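Local coordinates for protein bottromycin amidohydrolase (Streptomyces purpureus, PDB 6I5S) that probably hydrolyses a thiazoline-linked amide at a two-zinc site, serving as the gatekeeper amidohydrolase of bottromycin biosynthesis, at residues A[38-43]-A[402-407]; A[57-62]-A[67-72]; A[82-87]-A[426-431]. All blocks are in the same frame, centred on the assembly; numbering follows the deposited sequence.

How the contacts relate
From the N terminus the chain first lays down 38-43, then the hairpin of contact 2, which joins 57-62 to 67-72 across a short turn. Strand 38-41 pairs with 57-62, so contacts 1 and 2 share the small antiparallel sheet. Residues 82-87 then start the long strand 84-95, which carries the zinc ligand His94, with His96 just beyond its end. Only after some 300 further residues do 402-407 and 426-431 return. The first closes contact 1, a long loop that holds the whole hairpin of contact 2; the second closes contact 3, which crosses contact 1 because their segments alternate along the chain. Both tie early strands to late ones, and the centres of contacts 1 and 3 lie about 4 Å apart.

Contact 1: residues A[38-43]-A[402-407]; sequences HVFKAV and LVFYRR
Phe40 and Phe404 meet inside what is probably the small beta domain that, as in other amidohydrolases, is built from the parts of the chain before and after the catalytic barrel. Here the strand 38-41 of the three-stranded sheet faces 402-405 of the mixed sheet, and the two rings carry the contact. Phe40 CB points toward 402-405 and lies 4.1 Å from Phe404 CE1; with CG anti to the carbonyl carbon (chi1 -59°), one ring face is presented to Phe404 CE1 and CZ. Going outward, Phe40 CG is 3.6 Å from Phe404 CE1, and Phe40 CD1 comes closest to Phe404 CE1 at 3.5 Å. Further along that branch Phe40 CE1 is 3.9 Å from Phe404 CE1. On the other branch Phe40 CD2 and CE2 are each 3.9 Å from Phe404 CZ, and at the tip Phe40 CZ is 4.0 Å from Phe404 CZ. The ring planes are inclined at 47°. Both phenyls also touch Phe428, and Leu59 packs against Phe40. With an alanine here, Phe404 CE1 and CZ would probably lose the surface they rest on, leaving a gap between the two sheets. Phe404 CZ stands 3.7 Å above the centre of the Phe40 ring.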
loop_
_atom_site.group_PDB
_atom_site.type_symbol
_atom_site.label_atom_id
_atom_site.label_comp_id
_atom_site.label_asym_id
_atom_site.label_seq_id
_atom_site.Cartn_x
_atom_site.Cartn_y
_atom_site.Cartn_z
ATOM N N HIS A 38 21.534 17.322 -0.603
ATOM C CA HIS A 38 21.245 17.771 -1.963
ATOM C C HIS A 38 20.735 19.194 -1.934
ATOM O O HIS A 38 20.192 19.652 -0.936
ATOM C CB HIS A 38 20.155 16.927 -2.634
ATOM C CG HIS A 38 20.432 15.459 -2.635
ATOM N ND1 HIS A 38 21.207 14.853 -3.604
ATOM C CD2 HIS A 38 20.094 14.490 -1.757
ATOM C CE1 HIS A 38 21.296 13.560 -3.338
ATOM N NE2 HIS A 38 20.630 13.315 -2.225
ATOM N N VAL A 39 20.818 19.843 -3.082
ATOM C CA VAL A 39 20.015 21.017 -3.393
ATOM C C VAL A 39 19.328 20.740 -4.724
ATOM O O VAL A 39 19.999 20.438 -5.717
ATOM C CB VAL A 39 20.855 22.293 -3.471
ATOM C CG1 VAL A 39 19.963 23.489 -3.841
ATOM C CG2 VAL A 39 21.541 22.532 -2.171
ATOM N N PHE A 40 17.999 20.802 -4.742
ATOM C CA PHE A 40 17.216 20.682 -5.977
ATOM C C PHE A 40 16.672 22.072 -6.290
ATOM O O PHE A 40 15.950 22.653 -5.474
ATOM C CB PHE A 40 16.058 19.679 -5.827
ATOM C CG PHE A 40 16.487 18.282 -5.473
ATOM C CD1 PHE A 40 16.806 17.375 -6.448
ATOM C CD2 PHE A 40 16.600 17.889 -4.157
ATOM C CE1 PHE A 40 17.227 16.120 -6.124
ATOM C CE2 PHE A 40 16.991 16.641 -3.833
ATOM C CZ PHE A 40 17.315 15.751 -4.810
ATOM N N LYS A 41 17.008 22.604 -7.460
ATOM C CA LYS A 41 16.633 23.968 -7.812
ATOM C C LYS A 41 15.240 24.006 -8.413
ATOM O O LYS A 41 14.820 23.067 -9.098
ATOM C CB LYS A 41 17.629 24.557 -8.815
ATOM C CG LYS A 41 18.943 24.991 -8.199
ATOM C CD LYS A 41 20.140 24.509 -9.005
ATOM C CE LYS A 41 20.094 24.992 -10.451
ATOM N NZ LYS A 41 21.340 24.665 -11.208
ATOM N N ALA A 42 14.522 25.093 -8.126
ATOM C CA ALA A 42 13.293 25.428 -8.826
ATOM C C ALA A 42 12.248 24.318 -8.708
ATOM O O ALA A 42 11.693 23.845 -9.705
ATOM C CB ALA A 42 13.589 25.741 -10.289
ATOM N N VAL A 43 11.944 23.925 -7.467
ATOM C CA VAL A 43 11.033 22.820 -7.210
ATOM C C VAL A 43 9.660 23.409 -6.963
ATOM O O VAL A 43 9.529 24.372 -6.193
ATOM C CB VAL A 43 11.492 21.994 -5.989
ATOM C CG1 VAL A 43 10.409 21.058 -5.504
ATOM C CG2 VAL A 43 12.748 21.185 -6.315
ATOM N N LEU A 402 10.373 11.864 -1.081
ATOM C CA LEU A 402 9.696 12.736 -2.035
ATOM C C LEU A 402 9.726 12.105 -3.412
ATOM O O LEU A 402 10.640 11.345 -3.716
ATOM C CB LEU A 402 10.392 14.090 -2.097
ATOM C CG LEU A 402 10.441 14.930 -0.820
ATOM C CD1 LEU A 402 11.359 16.152 -1.014
ATOM C CD2 LEU A 402 8.996 15.351 -0.477
ATOM N N VAL A 403 8.760 12.463 -4.263
ATOM C CA VAL A 403 8.708 11.964 -5.632
ATOM C C VAL A 403 8.815 13.142 -6.593
ATOM O O VAL A 403 8.153 14.164 -6.408
ATOM C CB VAL A 403 7.419 11.183 -5.899
ATOM C CG1 VAL A 403 7.518 10.425 -7.195
ATOM C CG2 VAL A 403 7.136 10.210 -4.728
ATOM N N PHE A 404 9.654 13.001 -7.603
ATOM C CA PHE A 404 10.030 14.082 -8.509
ATOM C C PHE A 404 9.537 13.799 -9.929
ATOM O O PHE A 404 9.674 12.675 -10.415
ATOM C CB PHE A 404 11.539 14.214 -8.572
ATOM C CG PHE A 404 12.156 14.835 -7.369
ATOM C CD1 PHE A 404 12.754 16.074 -7.466
ATOM C CD2 PHE A 404 12.171 14.189 -6.141
ATOM C CE1 PHE A 404 13.371 16.663 -6.369
ATOM C CE2 PHE A 404 12.780 14.770 -5.061
ATOM C CZ PHE A 404 13.370 16.017 -5.164
ATOM N N TYR A 405 9.032 14.840 -10.608
ATOM C CA TYR A 405 8.524 14.782 -11.972
ATOM C C TYR A 405 8.996 16.003 -12.747
ATOM O O TYR A 405 8.977 17.127 -12.222
ATOM C CB TYR A 405 7.001 14.762 -11.976
ATOM C CG TYR A 405 6.414 13.580 -11.227
ATOM C CD1 TYR A 405 6.156 12.375 -11.871
ATOM C CD2 TYR A 405 6.106 13.688 -9.884
ATOM C CE1 TYR A 405 5.574 11.278 -11.170
ATOM C CE2 TYR A 405 5.584 12.579 -9.150
ATOM C CZ TYR A 405 5.327 11.401 -9.824
ATOM O OH TYR A 405 4.790 10.322 -9.165
ATOM N N ARG A 406 9.427 15.779 -13.992
ATOM C CA ARG A 406 9.803 16.896 -14.838
ATOM C C ARG A 406 8.576 17.636 -15.347
ATOM O O ARG A 406 8.635 18.844 -15.585
ATOM C CB ARG A 406 10.631 16.407 -16.009
ATOM C CG ARG A 406 12.023 15.971 -15.688
ATOM C CD ARG A 406 12.859 17.112 -15.164
ATOM N NE ARG A 406 14.268 16.732 -15.059
ATOM C CZ ARG A 406 15.218 17.515 -14.551
ATOM N NH1 ARG A 406 14.918 18.722 -14.060
ATOM N NH2 ARG A 406 16.481 17.093 -14.546
ATOM N N ARG A 407 7.466 16.934 -15.530
ATOM C CA ARG A 407 6.205 17.541 -15.928
ATOM C C ARG A 407 5.184 17.308 -14.820
ATOM O O ARG A 407 5.304 16.359 -14.053
ATOM C CB ARG A 407 5.688 16.951 -17.241
ATOM C CG ARG A 407 6.593 17.212 -18.451
ATOM C CD ARG A 407 6.020 16.624 -19.742
ATOM N NE ARG A 407 6.843 16.958 -20.909
ATOM C CZ ARG A 407 6.595 16.564 -22.158
ATOM N NH1 ARG A 407 5.540 15.807 -22.432
ATOM N NH2 ARG A 407 7.412 16.929 -23.139
#

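Contact 2: residues A[57-62]-A[67-72]; sequences RDLEVA and AGWSPT
Leu59 and Trp69 run alongside each other on the same face of the antiparallel beta hairpin 57-62/65-71, from a non-hydrogen-bonded pair. The hairpin supplies two strands of a three-stranded sheet, probably part of the small beta domain of the amidohydrolase fold. Leu59 CD1 sits over one face of the indole, 3.6 Å from the centroid of the Trp69 six-membered ring and only 10° off its normal, a CH-pi contact. Leu59 CG is anti to the backbone N (chi1 167°), carrying CD1 up over that ring, while Leu59 CB covers the neighbouring CZ3. Arg57 reaches Trp69 differently: its extended chain crosses the tryptophan at about a right angle, Arg57 CD 3.8 Å from Trp69 CB. Val43 and Leu45 of strand 43-45 also pack on the indole.

On the other face stand Asp58, Glu60 and Ser70. Asp58 OD1 accepts from the backbone N of Ala42 and lies 3.0 Å from Thr72 OG1. The methyl of Ala67 rests against Glu60 CG. Asp58 and Ser70 exchange two backbone bonds, and Glu60 N-H points almost straight at Gly68 O, with an N-H...O angle of 177°. Then the pairing slips: two residues, Ala67 and Gly68, stand opposite the single Glu60, a classic beta bulge, with Ala67 N 2.8 Å from Glu60 O and Gly68 N bonding only weakly. A water links the strands at Asp58 O (3.0 Å) and Ser70 OG (2.8 Å).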
loop_
_atom_site.group_PDB
_atom_site.type_symbol
_atom_site.label_atom_id
_atom_site.label_comp_id
_atom_site.label_asym_id
_atom_site.label_seq_id
_atom_site.Cartn_x
_atom_site.Cartn_y
_atom_site.Cartn_z
ATOM N N ARG A 57 10.793 26.894 -5.583
ATOM C CA ARG A 57 11.737 27.128 -4.512
ATOM C C ARG A 57 12.844 26.095 -4.584
ATOM O O ARG A 57 12.651 24.972 -5.052
ATOM C CB ARG A 57 11.040 27.067 -3.162
ATOM C CG ARG A 57 9.990 28.152 -2.962
ATOM C CD ARG A 57 9.509 28.162 -1.516
ATOM N NE ARG A 57 8.586 29.257 -1.237
ATOM C CZ ARG A 57 7.362 29.105 -0.738
ATOM N NH1 ARG A 57 6.896 27.893 -0.426
ATOM N NH2 ARG A 57 6.605 30.175 -0.534
ATOM N N ASP A 58 14.018 26.502 -4.152
ATOM C CA ASP A 58 15.142 25.584 -4.108
ATOM C C ASP A 58 15.075 24.785 -2.824
ATOM O O ASP A 58 15.008 25.348 -1.722
ATOM C CB ASP A 58 16.461 26.353 -4.194
ATOM C CG ASP A 58 16.618 27.170 -5.472
ATOM O OD1 ASP A 58 16.010 26.875 -6.526
ATOM O OD2 ASP A 58 17.420 28.125 -5.433
ATOM N N LEU A 59 15.109 23.471 -2.970
ATOM C CA LEU A 59 14.923 22.533 -1.877
ATOM C C LEU A 59 16.281 22.077 -1.349
ATOM O O LEU A 59 17.077 21.511 -2.103
ATOM C CB LEU A 59 14.124 21.333 -2.389
ATOM C CG LEU A 59 14.096 20.122 -1.456
ATOM C CD1 LEU A 59 13.422 20.483 -0.120
ATOM C CD2 LEU A 59 13.386 18.962 -2.114
ATOM N N GLU A 60 16.525 22.292 -0.060
ATOM C CA GLU A 60 17.747 21.843 0.594
ATOM C C GLU A 60 17.461 20.599 1.420
ATOM O O GLU A 60 16.578 20.609 2.297
ATOM C CB GLU A 60 18.318 22.939 1.482
ATOM C CG GLU A 60 19.570 22.487 2.188
ATOM C CD GLU A 60 20.116 23.499 3.147
ATOM O OE1 GLU A 60 19.642 24.656 3.151
ATOM O OE2 GLU A 60 21.032 23.109 3.899
ATOM N N VAL A 61 18.173 19.516 1.108
ATOM C CA VAL A 61 18.129 18.264 1.872
ATOM C C VAL A 61 19.475 18.096 2.560
ATOM O O VAL A 61 20.524 18.202 1.915
ATOM C CB VAL A 61 17.828 17.070 0.952
ATOM C CG1 VAL A 61 17.867 15.772 1.718
ATOM C CG2 VAL A 61 16.451 17.228 0.298
ATOM N N ALA A 62 19.444 17.833 3.859
ATOM C CA ALA A 62 20.649 17.705 4.668
ATOM C C ALA A 62 20.561 16.389 5.425
ATOM O O ALA A 62 19.696 16.226 6.286
ATOM C CB ALA A 62 20.779 18.881 5.621
ATOM N N ALA A 67 15.654 20.277 4.909
ATOM C CA ALA A 67 16.226 21.367 5.679
ATOM C C ALA A 67 15.534 22.693 5.412
ATOM O O ALA A 67 15.457 23.524 6.318
ATOM C CB ALA A 67 17.715 21.514 5.376
ATOM N N GLY A 68 15.051 22.937 4.193
ATOM C CA GLY A 68 14.427 24.214 3.932
ATOM C C GLY A 68 14.185 24.440 2.460
ATOM O O GLY A 68 14.607 23.666 1.595
ATOM N N TRP A 69 13.510 25.550 2.201
ATOM C CA TRP A 69 13.088 25.964 0.871
ATOM C C TRP A 69 13.553 27.387 0.678
ATOM O O TRP A 69 13.243 28.236 1.521
ATOM C CB TRP A 69 11.551 25.911 0.741
ATOM C CG TRP A 69 10.954 24.578 0.988
ATOM C CD1 TRP A 69 10.550 24.083 2.181
ATOM C CD2 TRP A 69 10.716 23.552 0.019
ATOM N NE1 TRP A 69 10.095 22.802 2.027
ATOM C CE2 TRP A 69 10.169 22.461 0.700
ATOM C CE3 TRP A 69 10.919 23.452 -1.358
ATOM C CZ2 TRP A 69 9.815 21.282 0.049
ATOM C CZ3 TRP A 69 10.560 22.284 -1.997
ATOM C CH2 TRP A 69 10.019 21.220 -1.301
ATOM N N SER A 70 14.270 27.673 -0.438
ATOM C CA SER A 70 14.725 29.039 -0.727
ATOM C C SER A 70 14.025 29.547 -1.973
ATOM O O SER A 70 14.088 28.863 -3.002
ATOM C CB SER A 70 16.252 29.092 -0.930
ATOM O OG SER A 70 16.941 28.670 0.235
ATOM N N PRO A 71 13.367 30.707 -1.965
ATOM C CA PRO A 71 12.667 31.137 -3.183
ATOM C C PRO A 71 13.612 31.199 -4.365
ATOM O O PRO A 71 14.700 31.769 -4.282
ATOM C CB PRO A 71 12.130 32.529 -2.835
ATOM C CG PRO A 71 12.471 32.774 -1.366
ATOM C CD PRO A 71 12.945 31.483 -0.789
ATOM N N THR A 72 13.180 30.655 -5.470
ATOM C CA THR A 72 14.026 30.665 -6.658
ATOM C C THR A 72 14.070 32.065 -7.281
ATOM O O THR A 72 13.023 32.627 -7.606
ATOM C CB THR A 72 13.513 29.664 -7.666
ATOM O OG1 THR A 72 13.439 28.366 -7.059
ATOM C CG2 THR A 72 14.447 29.625 -8.903
HETATM O O HOH W 1 17.286 25.908 0.166
#

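Contact 3: residues A[82-87]-A[426-431]; sequences YDWYVT and GVFLDG
Trp84 meets Phe428 where side chains from strands 84-95 and 427-430 of the mixed sheet come together, an aromatic pair in what is probably the small beta domain of the amidohydrolase fold. The segment 82-87 leads into it step by step. Tyr82 and Asp83 form the approach, and Asp83 offers its backbone O to Arg406 NH1; that arginine also lies against the indole of Trp84 as a cation-pi partner. At Trp84 the strand begins and the contact is made. The two side chains reach toward each other from strands that 402-405 and 421-424 separate in the sheet, and the edge of Phe428 is turned toward the indole face. The pair is an offset edge-to-face one, with planes at 77° and 6.0 Å between the centroids of the Phe428 ring and the Trp84 six-membered ring. Phe404 also meets Trp84 edge-to-face. Beyond Trp84, Val86 packs on Phe404. On the second segment, Phe428 CG lies anti to the backbone N (chi1 -173°), which extends the ring toward Trp84, so that its outermost carbon leads. The nearest approach of the two rings is Trp84 CH2, close to the plane of the phenyl, to Phe428 CZ, 4.0 Å.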
loop_
_atom_site.group_PDB
_atom_site.type_symbol
_atom_site.label_atom_id
_atom_site.label_comp_id
_atom_site.label_asym_id
_atom_site.label_seq_id
_atom_site.Cartn_x
_atom_site.Cartn_y
_atom_site.Cartn_z
ATOM N N TYR A 82 9.528 26.052 -13.344
ATOM C CA TYR A 82 9.756 24.876 -12.516
ATOM C C TYR A 82 10.704 23.931 -13.247
ATOM O O TYR A 82 10.496 23.620 -14.424
ATOM C CB TYR A 82 8.450 24.145 -12.216
ATOM C CG TYR A 82 7.439 24.899 -11.391
ATOM C CD1 TYR A 82 7.663 25.159 -10.038
ATOM C CD2 TYR A 82 6.235 25.312 -11.950
ATOM C CE1 TYR A 82 6.729 25.832 -9.273
ATOM C CE2 TYR A 82 5.274 25.995 -11.184
ATOM C CZ TYR A 82 5.526 26.251 -9.847
ATOM O OH TYR A 82 4.577 26.931 -9.079
ATOM N N ASP A 83 11.752 23.481 -12.554
ATOM C CA ASP A 83 12.547 22.373 -13.070
ATOM C C ASP A 83 11.972 21.037 -12.635
ATOM O O ASP A 83 12.210 20.008 -13.272
ATOM C CB ASP A 83 13.986 22.455 -12.559
ATOM C CG ASP A 83 14.769 23.596 -13.193
ATOM O OD1 ASP A 83 14.249 24.253 -14.113
ATOM O OD2 ASP A 83 15.894 23.838 -12.724
ATOM N N TRP A 84 11.270 21.037 -11.521
ATOM C CA TRP A 84 10.752 19.816 -10.947
ATOM C C TRP A 84 9.399 20.100 -10.328
ATOM O O TRP A 84 9.159 21.198 -9.804
ATOM C CB TRP A 84 11.633 19.278 -9.835
ATOM C CG TRP A 84 13.017 18.874 -10.132
ATOM C CD1 TRP A 84 14.141 19.554 -9.801
ATOM C CD2 TRP A 84 13.448 17.649 -10.730
ATOM N NE1 TRP A 84 15.248 18.842 -10.171
ATOM C CE2 TRP A 84 14.847 17.666 -10.741
ATOM C CE3 TRP A 84 12.789 16.551 -11.271
ATOM C CZ2 TRP A 84 15.597 16.634 -11.281
ATOM C CZ3 TRP A 84 13.548 15.525 -11.793
ATOM C CH2 TRP A 84 14.922 15.566 -11.783
ATOM N N TYR A 85 8.541 19.078 -10.346
ATOM C CA TYR A 85 7.332 19.035 -9.535
ATOM C C TYR A 85 7.478 17.884 -8.548
ATOM O O TYR A 85 7.907 16.793 -8.943
ATOM C CB TYR A 85 6.112 18.809 -10.423
ATOM C CG TYR A 85 5.864 19.877 -11.424
ATOM C CD1 TYR A 85 5.037 20.958 -11.141
ATOM C CD2 TYR A 85 6.469 19.834 -12.669
ATOM C CE1 TYR A 85 4.815 21.980 -12.114
ATOM C CE2 TYR A 85 6.239 20.843 -13.619
ATOM C CZ TYR A 85 5.399 21.895 -13.314
ATOM O OH TYR A 85 5.172 22.907 -14.248
ATOM N N VAL A 86 7.156 18.128 -7.274
ATOM C CA VAL A 86 7.472 17.188 -6.215
ATOM C C VAL A 86 6.234 16.902 -5.394
ATOM O O VAL A 86 5.510 17.822 -5.002
ATOM C CB VAL A 86 8.601 17.731 -5.326
ATOM C CG1 VAL A 86 8.709 16.978 -4.061
ATOM C CG2 VAL A 86 9.916 17.638 -6.113
ATOM N N THR A 87 6.026 15.628 -5.094
ATOM C CA THR A 87 5.065 15.190 -4.101
ATOM C C THR A 87 5.760 14.500 -2.932
ATOM O O THR A 87 6.881 14.003 -3.071
ATOM C CB THR A 87 4.039 14.208 -4.707
ATOM O OG1 THR A 87 4.679 12.967 -5.041
ATOM C CG2 THR A 87 3.466 14.781 -5.991
ATOM N N GLY A 426 16.644 10.655 1.708
ATOM C CA GLY A 426 17.767 11.462 1.176
ATOM C C GLY A 426 18.556 10.905 0.010
ATOM O O GLY A 426 19.349 11.656 -0.598
ATOM N N VAL A 427 18.421 9.627 -0.321
ATOM C CA VAL A 427 19.114 9.089 -1.493
ATOM C C VAL A 427 18.266 9.397 -2.719
ATOM O O VAL A 427 17.087 9.033 -2.770
ATOM C CB VAL A 427 19.341 7.577 -1.366
ATOM C CG1 VAL A 427 19.852 6.998 -2.662
ATOM C CG2 VAL A 427 20.260 7.257 -0.198
ATOM N N PHE A 428 18.867 10.009 -3.715
ATOM C CA PHE A 428 18.131 10.379 -4.927
ATOM C C PHE A 428 18.331 9.312 -5.987
ATOM O O PHE A 428 19.422 9.176 -6.543
ATOM C CB PHE A 428 18.579 11.728 -5.478
ATOM C CG PHE A 428 17.724 12.220 -6.650
ATOM C CD1 PHE A 428 16.395 12.568 -6.447
ATOM C CD2 PHE A 428 18.253 12.363 -7.944
ATOM C CE1 PHE A 428 15.600 13.015 -7.491
ATOM C CE2 PHE A 428 17.454 12.816 -8.992
ATOM C CZ PHE A 428 16.140 13.163 -8.772
ATOM N N LEU A 429 17.265 8.606 -6.307
ATOM C CA LEU A 429 17.228 7.653 -7.414
ATOM C C LEU A 429 16.731 8.403 -8.639
ATOM O O LEU A 429 15.541 8.747 -8.701
ATOM C CB LEU A 429 16.302 6.486 -7.114
ATOM C CG LEU A 429 16.523 5.758 -5.745
ATOM C CD1 LEU A 429 15.458 4.751 -5.460
ATOM C CD2 LEU A 429 17.929 5.127 -5.756
ATOM N N ASP A 430 17.608 8.628 -9.622
ATOM C CA ASP A 430 17.180 9.310 -10.828
ATOM C C ASP A 430 16.502 8.335 -11.791
ATOM O O ASP A 430 16.334 7.154 -11.515
ATOM C CB ASP A 430 18.343 10.077 -11.497
ATOM C CG ASP A 430 19.414 9.198 -12.082
ATOM O OD1 ASP A 430 19.186 8.026 -12.382
ATOM O OD2 ASP A 430 20.561 9.696 -12.255
ATOM N N GLY A 431 16.072 8.848 -12.941
ATOM C CA GLY A 431 15.276 8.034 -13.840
ATOM C C GLY A 431 16.034 6.834 -14.356
ATOM O O GLY A 431 15.467 5.771 -14.546
#